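Local coordinates for testis-expressed protein 101 (Mus musculus, PDB 7BPS) that helps control sperm binding to the zona pellucida and sperm migration into the oviduct, probably through the adhesion molecule ADAM3, at residues A[13-18]-A[51-56]. Numbering follows the deposited sequence.
Sequences LSLEDD and RTVVLA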
loop_
_atom_site.group_PDB
_atom_site.type_symbol
_atom_site.label_atom_id
_atom_site.label_comp_id
_atom_site.label_asym_id
_atom_site.label_seq_id
_atom_site.Cartn_x
_atom_site.Cartn_y
_atom_site.Cartn_z
ATOM N N LEU A 13 3.610 -7.196 -6.918
ATOM C CA LEU A 13 4.313 -5.964 -6.532
ATOM C C LEU A 13 4.658 -5.233 -7.828
ATOM O O LEU A 13 5.211 -5.848 -8.725
ATOM C CB LEU A 13 5.587 -6.347 -5.769
ATOM C CG LEU A 13 5.431 -7.196 -4.501
ATOM C CD1 LEU A 13 6.769 -7.772 -4.068
ATOM C CD2 LEU A 13 4.818 -6.410 -3.360
ATOM N N SER A 14 4.384 -3.946 -7.908
ATOM C CA SER A 14 4.693 -3.137 -9.111
ATOM C C SER A 14 4.810 -1.661 -8.756
ATOM O O SER A 14 4.264 -1.217 -7.705
ATOM C CB SER A 14 3.673 -3.341 -10.189
ATOM O OG SER A 14 2.357 -3.056 -9.723
ATOM N N LEU A 15 5.559 -0.952 -9.597
ATOM C CA LEU A 15 5.569 0.525 -9.679
ATOM C C LEU A 15 4.696 0.917 -10.860
ATOM O O LEU A 15 4.852 0.348 -11.928
ATOM C CB LEU A 15 6.982 1.018 -9.916
ATOM C CG LEU A 15 7.898 0.973 -8.720
ATOM C CD1 LEU A 15 9.301 1.382 -9.165
ATOM C CD2 LEU A 15 7.379 1.913 -7.660
ATOM N N GLU A 16 3.820 1.877 -10.656
ATOM C CA GLU A 16 2.632 2.072 -11.510
ATOM C C GLU A 16 2.578 3.588 -11.763
ATOM O O GLU A 16 2.718 4.393 -10.774
ATOM C CB GLU A 16 1.496 1.431 -10.716
ATOM C CG GLU A 16 0.647 0.421 -11.437
ATOM C CD GLU A 16 1.282 -0.688 -12.225
ATOM O OE1 GLU A 16 1.489 -1.768 -11.663
ATOM O OE2 GLU A 16 1.418 -0.500 -13.432
ATOM N N ASP A 17 2.502 3.965 -13.035
ATOM C CA ASP A 17 2.337 5.372 -13.477
ATOM C C ASP A 17 0.980 5.904 -13.010
ATOM O O ASP A 17 0.951 6.935 -12.316
ATOM C CB ASP A 17 2.536 5.473 -14.989
ATOM C CG ASP A 17 4.002 5.364 -15.320
ATOM O OD1 ASP A 17 4.792 5.803 -14.466
ATOM O OD2 ASP A 17 4.348 4.817 -16.386
ATOM N N ASP A 18 -0.083 5.213 -13.366
ATOM C CA ASP A 18 -1.478 5.682 -13.203
ATOM C C ASP A 18 -2.333 4.470 -12.832
ATOM O O ASP A 18 -3.121 3.977 -13.637
ATOM C CB ASP A 18 -1.915 6.390 -14.491
ATOM C CG ASP A 18 -3.155 7.257 -14.365
ATOM O OD1 ASP A 18 -3.687 7.410 -13.235
ATOM O OD2 ASP A 18 -3.564 7.787 -15.409
ATOM N N ARG A 51 6.227 7.513 -9.096
ATOM C CA ARG A 51 5.253 6.433 -9.384
ATOM C C ARG A 51 4.668 5.932 -8.059
ATOM O O ARG A 51 5.119 6.370 -6.942
ATOM C CB ARG A 51 5.923 5.293 -10.142
ATOM C CG ARG A 51 6.593 5.753 -11.424
ATOM C CD ARG A 51 6.963 4.538 -12.241
ATOM N NE ARG A 51 6.972 4.844 -13.648
ATOM C CZ ARG A 51 8.051 5.159 -14.343
ATOM N NH1 ARG A 51 9.231 5.199 -13.745
ATOM N NH2 ARG A 51 7.935 5.415 -15.638
ATOM N N THR A 52 3.697 5.041 -8.165
ATOM C CA THR A 52 2.965 4.472 -7.016
ATOM C C THR A 52 3.380 3.006 -6.865
ATOM O O THR A 52 3.305 2.249 -7.867
ATOM C CB THR A 52 1.461 4.630 -7.221
ATOM O OG1 THR A 52 1.205 6.027 -7.247
ATOM C CG2 THR A 52 0.644 4.000 -6.124
ATOM N N VAL A 53 3.811 2.633 -5.666
ATOM C CA VAL A 53 4.054 1.210 -5.317
ATOM C C VAL A 53 2.684 0.560 -5.084
ATOM O O VAL A 53 1.877 1.130 -4.359
ATOM C CB VAL A 53 4.970 1.089 -4.088
ATOM C CG1 VAL A 53 5.265 -0.363 -3.734
ATOM C CG2 VAL A 53 6.265 1.833 -4.331
ATOM N N VAL A 54 2.438 -0.583 -5.709
ATOM C CA VAL A 54 1.183 -1.363 -5.565
ATOM C C VAL A 54 1.529 -2.777 -5.069
ATOM O O VAL A 54 2.251 -3.535 -5.802
ATOM C CB VAL A 54 0.388 -1.355 -6.876
ATOM C CG1 VAL A 54 -0.939 -2.018 -6.719
ATOM C CG2 VAL A 54 0.175 0.059 -7.365
ATOM N N LEU A 55 1.103 -3.077 -3.832
ATOM C CA LEU A 55 1.070 -4.423 -3.222
ATOM C C LEU A 55 -0.385 -4.899 -3.307
ATOM O O LEU A 55 -1.250 -4.340 -2.595
ATOM C CB LEU A 55 1.580 -4.374 -1.776
ATOM C CG LEU A 55 2.978 -3.774 -1.588
ATOM C CD1 LEU A 55 2.897 -2.280 -1.275
ATOM C CD2 LEU A 55 3.770 -4.475 -0.497
ATOM N N ALA A 56 -0.654 -5.846 -4.205
ATOM C CA ALA A 56 -1.997 -6.392 -4.498
ATOM C C ALA A 56 -2.017 -7.901 -4.223
ATOM O O ALA A 56 -1.239 -8.669 -4.854
ATOM C CB ALA A 56 -2.402 -6.080 -5.922
HETATM O O HOH W 1 1.124 -4.971 -7.996
#
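Ser14 and Glu16 form hydrogen-bonded antiparallel pairs with Val54 and Thr52, so that strand segments 13-16 and 52-56 run side by side with 152° between their N-to-C directions, their axes 4.7 Å apart at the closest. Ser14 exchanges two bonds with Val54; the one from Val54 N to Ser14 O is 2.8 Å long and nearly straight. In the next pair Thr52 N reaches Glu16 O at 2.9 Å, whereas the return bond from Glu16 N to Thr52 O is bent and weak. A water donates to both Ser14 OG and Val54 O, bridging side chain and backbone across the strands.

Leu13 and Leu15 share one face with Val53 and Leu55. Methyl meets methyl in both pairs, Leu13 CD2 lying 3.6 Å from Leu55 CD2 and Leu15 CD2 3.5 Å from Val53 CG2. With CG beside the backbone N (chi1 -75°), Leu15 brings CD2 over toward the neighbouring strand. On the other face, the CB of Glu16 rests against Val54 CG2, 3.9 Å away, and the bent chain brings OE1 so close to Ser14 OG that the details of this bond are doubtful. Beyond the paired strands, Asp17 and Arg51 point the same way in a salt bridge: Arg51 NE meets the syn side of Asp17 OD1, tilted out of the carboxylate plane, at a doubtfully short 2.5 Å. The carboxylate and guanidinium planes are turned 39° apart. Asp17 OD2 stays 3.7 Å from Arg51 NH2, so the bridge rests on the NE–OD1 contact.

Strand 52-61 continues the sheet to strand 37-46, while Leu13 and Val53 also pack on strands 119-126 and 158-163. The arrangement is an antiparallel strand pair of the first Ly6/uPAR, three-finger domain, with Leu13 and Val53 on the face that packs against the second of the tandem domains.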